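Local coordinates for protein alpha-fucosidase (Bifidobacterium bifidum, PDB 2EAB) that probably cleaves alpha-1,2-linked L-fucose residues from glycans as a calcium-binding glycoside hydrolase, this chain being the catalytic portion of a much longer membrane-associated protein, at residues 11-25 with 156-168. Numbering follows the deposited sequence.
Sequences DGDTSKDDWLWYKQP and YRRDLNLSKGKAD
L20 and Y22 pair with L160 and R158 as antiparallel hydrogen-bonded partners, adding strand 19-22 as an outermost strand to the large antiparallel sheet of the N-terminal domain. L20 N reaches L160 O at 3.0 Å, and Y22 N reaches R158 O at 2.8 Å; each bond is returned. On the face bearing Y22, the flat guanidinium of R158 stacks off-centre on the tyrosine ring, planes 19° apart, giving a cation-pi contact. R158 suits this place because its extended chain carries NE beyond the strand end to a lone pair of Q24 O (2.8 Å), in the guanidinium plane, while one face still covers Y22. With a leucine in place of R158, Q24 O is likely to lose this donor and the Y22 ring the cation over one of its faces. Next to it P25, whose ring offers a C-H, lays CD over the face of Y156, 3.9 Å from the ring centroid, a CH-pi contact.

The same face is apolar around L20, whose CD1 touches L162 CD2; helix 365-386 packs against L160 and L162 through Y378 and Y381. On the opposite face W19 stacks on the carboxylate of D159, while its CZ3 lies over one face of the R157 guanidinium.

Beyond the strands, a G1 beta bulge at G165 and K166 opposite N161 shapes the hairpin, and G165 tolerates its positive phi. S163 OG takes the D18 N-H, and K166 bridges D11 and D168, with K320 and E181 extending the charge network. N161, with CG anti to its own N (chi1 -172°), suits its place because an amide works both ways: OD1 accepts K164 N, and ND2 points almost straight (174°) at D17 OD2. That oxygen is gripped twice: K164, long and charged enough to reach it, brings NZ to its syn lone pair at 2.7 Å.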
# COMPACT_ATOMS: atom_id res chain seq x y z
N ASP A 11 -6.53 -13.00 28.72
CA ASP A 11 -6.09 -11.76 28.08
C ASP A 11 -5.41 -10.81 29.06
O ASP A 11 -4.58 -9.99 28.67
CB ASP A 11 -7.28 -11.06 27.42
CG ASP A 11 -7.76 -11.78 26.17
OD1 ASP A 11 -7.04 -12.65 25.66
OD2 ASP A 11 -8.87 -11.46 25.70
N GLY A 12 -5.78 -10.93 30.34
CA GLY A 12 -5.29 -10.03 31.37
C GLY A 12 -5.89 -8.64 31.23
O GLY A 12 -7.05 -8.49 30.84
N ASP A 13 -5.08 -7.63 31.54
CA ASP A 13 -5.52 -6.24 31.48
C ASP A 13 -5.52 -5.71 30.04
O ASP A 13 -4.47 -5.44 29.47
CB ASP A 13 -4.63 -5.36 32.37
CG ASP A 13 -5.21 -3.98 32.63
OD1 ASP A 13 -6.15 -3.57 31.91
OD2 ASP A 13 -4.73 -3.30 33.55
N THR A 14 -6.72 -5.57 29.47
CA THR A 14 -6.88 -5.08 28.10
C THR A 14 -7.37 -3.63 28.06
O THR A 14 -7.68 -3.10 26.99
CB THR A 14 -7.86 -5.95 27.29
OG1 THR A 14 -9.13 -6.01 27.95
CG2 THR A 14 -7.31 -7.36 27.10
N SER A 15 -7.43 -2.98 29.23
CA SER A 15 -7.97 -1.62 29.34
C SER A 15 -7.21 -0.59 28.51
O SER A 15 -7.78 0.43 28.11
CB SER A 15 -8.00 -1.18 30.81
OG SER A 15 -6.69 -1.10 31.34
N LYS A 16 -5.92 -0.84 28.27
CA LYS A 16 -5.07 0.10 27.54
C LYS A 16 -4.90 -0.28 26.06
O LYS A 16 -4.20 0.40 25.32
CB LYS A 16 -3.69 0.22 28.21
CG LYS A 16 -3.73 0.51 29.72
CD LYS A 16 -4.31 1.88 30.03
CE LYS A 16 -4.39 2.13 31.53
NZ LYS A 16 -5.39 1.26 32.20
N ASP A 17 -5.56 -1.36 25.65
CA ASP A 17 -5.50 -1.82 24.26
C ASP A 17 -6.40 -0.99 23.35
O ASP A 17 -7.39 -0.41 23.81
CB ASP A 17 -5.90 -3.30 24.16
CG ASP A 17 -4.87 -4.24 24.79
OD1 ASP A 17 -3.78 -3.78 25.19
OD2 ASP A 17 -5.18 -5.45 24.88
N ASP A 18 -6.04 -0.92 22.07
CA ASP A 18 -6.84 -0.22 21.07
C ASP A 18 -7.87 -1.17 20.48
O ASP A 18 -7.51 -2.20 19.92
CB ASP A 18 -5.94 0.31 19.95
CG ASP A 18 -4.85 1.24 20.45
OD1 ASP A 18 -5.12 2.10 21.32
OD2 ASP A 18 -3.71 1.12 19.95
N TRP A 19 -9.15 -0.80 20.60
CA TRP A 19 -10.25 -1.63 20.11
C TRP A 19 -11.13 -0.91 19.11
O TRP A 19 -11.49 0.26 19.30
CB TRP A 19 -11.17 -2.01 21.26
CG TRP A 19 -10.71 -3.07 22.19
CD1 TRP A 19 -9.46 -3.59 22.33
CD2 TRP A 19 -11.52 -3.73 23.17
NE1 TRP A 19 -9.44 -4.54 23.32
CE2 TRP A 19 -10.70 -4.65 23.85
CE3 TRP A 19 -12.88 -3.64 23.52
CZ2 TRP A 19 -11.18 -5.47 24.88
CZ3 TRP A 19 -13.36 -4.45 24.54
CH2 TRP A 19 -12.51 -5.36 25.20
N LEU A 20 -11.51 -1.62 18.05
CA LEU A 20 -12.76 -1.34 17.35
C LEU A 20 -13.77 -2.26 18.01
O LEU A 20 -13.49 -3.44 18.21
CB LEU A 20 -12.68 -1.68 15.87
CG LEU A 20 -11.89 -0.79 14.91
CD1 LEU A 20 -10.41 -0.92 15.12
CD2 LEU A 20 -12.23 -1.15 13.47
N TRP A 21 -14.94 -1.74 18.38
CA TRP A 21 -15.92 -2.57 19.07
C TRP A 21 -17.37 -2.19 18.77
O TRP A 21 -17.66 -1.05 18.41
CB TRP A 21 -15.64 -2.63 20.58
CG TRP A 21 -15.81 -1.34 21.30
CD1 TRP A 21 -14.96 -0.28 21.31
CD2 TRP A 21 -16.92 -0.98 22.14
NE1 TRP A 21 -15.46 0.73 22.10
CE2 TRP A 21 -16.66 0.32 22.62
CE3 TRP A 21 -18.10 -1.64 22.53
CZ2 TRP A 21 -17.55 0.98 23.48
CZ3 TRP A 21 -18.97 -0.97 23.38
CH2 TRP A 21 -18.70 0.32 23.84
N TYR A 22 -18.26 -3.18 18.90
CA TYR A 22 -19.64 -3.07 18.44
C TYR A 22 -20.55 -3.85 19.37
O TYR A 22 -20.18 -4.91 19.87
CB TYR A 22 -19.79 -3.61 17.00
CG TYR A 22 -18.79 -2.97 16.07
CD1 TYR A 22 -19.13 -1.87 15.29
CD2 TYR A 22 -17.47 -3.44 16.02
CE1 TYR A 22 -18.19 -1.27 14.46
CE2 TYR A 22 -16.53 -2.84 15.21
CZ TYR A 22 -16.89 -1.76 14.44
OH TYR A 22 -15.95 -1.16 13.64
N LYS A 23 -21.75 -3.32 19.58
CA LYS A 23 -22.72 -3.90 20.49
C LYS A 23 -23.71 -4.85 19.79
O LYS A 23 -24.69 -5.28 20.39
CB LYS A 23 -23.49 -2.80 21.23
CG LYS A 23 -22.62 -1.92 22.11
CD LYS A 23 -23.46 -0.99 22.96
CE LYS A 23 -22.61 -0.19 23.94
NZ LYS A 23 -23.45 0.53 24.94
N GLN A 24 -23.44 -5.16 18.52
CA GLN A 24 -24.30 -6.06 17.76
C GLN A 24 -23.51 -6.75 16.64
O GLN A 24 -22.47 -6.23 16.22
CB GLN A 24 -25.52 -5.30 17.20
CG GLN A 24 -25.21 -4.34 16.05
CD GLN A 24 -24.41 -3.12 16.47
OE1 GLN A 24 -24.73 -2.45 17.46
NE2 GLN A 24 -23.36 -2.82 15.70
N PRO A 25 -23.98 -7.93 16.18
CA PRO A 25 -23.35 -8.64 15.06
C PRO A 25 -23.25 -7.82 13.78
O PRO A 25 -23.95 -6.83 13.62
CB PRO A 25 -24.29 -9.83 14.82
CG PRO A 25 -25.53 -9.53 15.59
CD PRO A 25 -25.11 -8.69 16.74
N TYR A 156 -23.97 -8.64 24.65
CA TYR A 156 -23.27 -8.87 23.39
C TYR A 156 -22.20 -7.82 23.15
O TYR A 156 -22.45 -6.63 23.26
CB TYR A 156 -24.23 -8.89 22.19
CG TYR A 156 -23.50 -9.20 20.91
CD1 TYR A 156 -23.50 -10.48 20.37
CD2 TYR A 156 -22.76 -8.22 20.25
CE1 TYR A 156 -22.80 -10.77 19.20
CE2 TYR A 156 -22.05 -8.50 19.09
CZ TYR A 156 -22.08 -9.77 18.57
OH TYR A 156 -21.38 -10.02 17.41
N ARG A 157 -21.00 -8.29 22.80
CA ARG A 157 -19.98 -7.42 22.25
C ARG A 157 -19.12 -8.18 21.24
O ARG A 157 -18.80 -9.35 21.45
CB ARG A 157 -19.10 -6.83 23.35
CG ARG A 157 -18.22 -5.67 22.88
CD ARG A 157 -17.26 -5.20 23.95
NE ARG A 157 -16.26 -6.22 24.29
CZ ARG A 157 -16.16 -6.81 25.48
NH1 ARG A 157 -16.99 -6.49 26.47
NH2 ARG A 157 -15.22 -7.73 25.68
N ARG A 158 -18.78 -7.52 20.14
CA ARG A 158 -17.72 -8.00 19.26
C ARG A 158 -16.68 -6.91 19.13
O ARG A 158 -17.00 -5.72 19.13
CB ARG A 158 -18.26 -8.44 17.89
CG ARG A 158 -18.81 -7.31 17.02
CD ARG A 158 -19.50 -7.87 15.79
NE ARG A 158 -20.01 -6.80 14.94
CZ ARG A 158 -19.42 -6.36 13.83
NH1 ARG A 158 -18.26 -6.88 13.42
NH2 ARG A 158 -19.98 -5.39 13.13
N ASP A 159 -15.42 -7.32 19.07
CA ASP A 159 -14.34 -6.35 18.97
C ASP A 159 -13.18 -6.85 18.14
O ASP A 159 -13.05 -8.05 17.86
CB ASP A 159 -13.87 -5.91 20.37
CG ASP A 159 -13.10 -6.99 21.10
OD1 ASP A 159 -12.01 -7.37 20.63
OD2 ASP A 159 -13.59 -7.45 22.15
N LEU A 160 -12.34 -5.90 17.74
CA LEU A 160 -11.05 -6.19 17.15
C LEU A 160 -10.02 -5.48 18.00
O LEU A 160 -10.02 -4.25 18.09
CB LEU A 160 -10.99 -5.71 15.70
CG LEU A 160 -9.74 -6.07 14.90
CD1 LEU A 160 -9.60 -7.58 14.74
CD2 LEU A 160 -9.75 -5.39 13.54
N ASN A 161 -9.18 -6.27 18.64
CA ASN A 161 -8.12 -5.75 19.48
C ASN A 161 -6.89 -5.53 18.61
O ASN A 161 -6.16 -6.48 18.29
CB ASN A 161 -7.82 -6.71 20.63
CG ASN A 161 -6.86 -6.13 21.65
OD1 ASN A 161 -6.02 -5.29 21.33
ND2 ASN A 161 -6.98 -6.59 22.89
N LEU A 162 -6.66 -4.28 18.22
CA LEU A 162 -5.56 -3.94 17.33
C LEU A 162 -4.21 -4.16 18.00
O LEU A 162 -3.22 -4.45 17.34
CB LEU A 162 -5.66 -2.49 16.84
CG LEU A 162 -6.94 -2.00 16.17
CD1 LEU A 162 -6.74 -0.57 15.70
CD2 LEU A 162 -7.35 -2.90 15.01
N SER A 163 -4.19 -4.03 19.33
CA SER A 163 -2.96 -4.15 20.10
C SER A 163 -2.46 -5.59 20.21
O SER A 163 -1.25 -5.85 20.20
CB SER A 163 -3.15 -3.57 21.50
OG SER A 163 -3.56 -2.22 21.43
N LYS A 164 -3.40 -6.52 20.33
CA LYS A 164 -3.09 -7.94 20.48
C LYS A 164 -3.28 -8.74 19.19
O LYS A 164 -2.93 -9.91 19.13
CB LYS A 164 -3.90 -8.55 21.63
CG LYS A 164 -3.40 -8.12 23.01
CD LYS A 164 -4.18 -8.77 24.14
CE LYS A 164 -3.50 -8.54 25.49
NZ LYS A 164 -3.29 -7.09 25.81
N GLY A 165 -3.83 -8.09 18.16
CA GLY A 165 -4.03 -8.74 16.87
C GLY A 165 -5.01 -9.90 16.92
O GLY A 165 -4.72 -10.98 16.40
N LYS A 166 -6.16 -9.68 17.54
CA LYS A 166 -7.18 -10.72 17.60
C LYS A 166 -8.58 -10.12 17.62
O LYS A 166 -8.77 -8.97 18.04
CB LYS A 166 -6.95 -11.63 18.82
CG LYS A 166 -7.17 -10.97 20.17
CD LYS A 166 -6.52 -11.77 21.28
CE LYS A 166 -7.03 -11.36 22.65
NZ LYS A 166 -8.36 -11.97 22.94
N ALA A 167 -9.54 -10.91 17.15
CA ALA A 167 -10.95 -10.53 17.16
C ALA A 167 -11.67 -11.35 18.22
O ALA A 167 -11.38 -12.53 18.41
CB ALA A 167 -11.57 -10.77 15.79
N ASP A 168 -12.61 -10.71 18.91
CA ASP A 168 -13.34 -11.34 20.00
C ASP A 168 -14.85 -11.21 19.80
O ASP A 168 -15.32 -10.24 19.21
CB ASP A 168 -12.95 -10.71 21.34
CG ASP A 168 -11.44 -10.59 21.53
OD1 ASP A 168 -10.77 -11.63 21.70
OD2 ASP A 168 -10.92 -9.46 21.53
O HOH W 1 -3.04 -7.52 28.62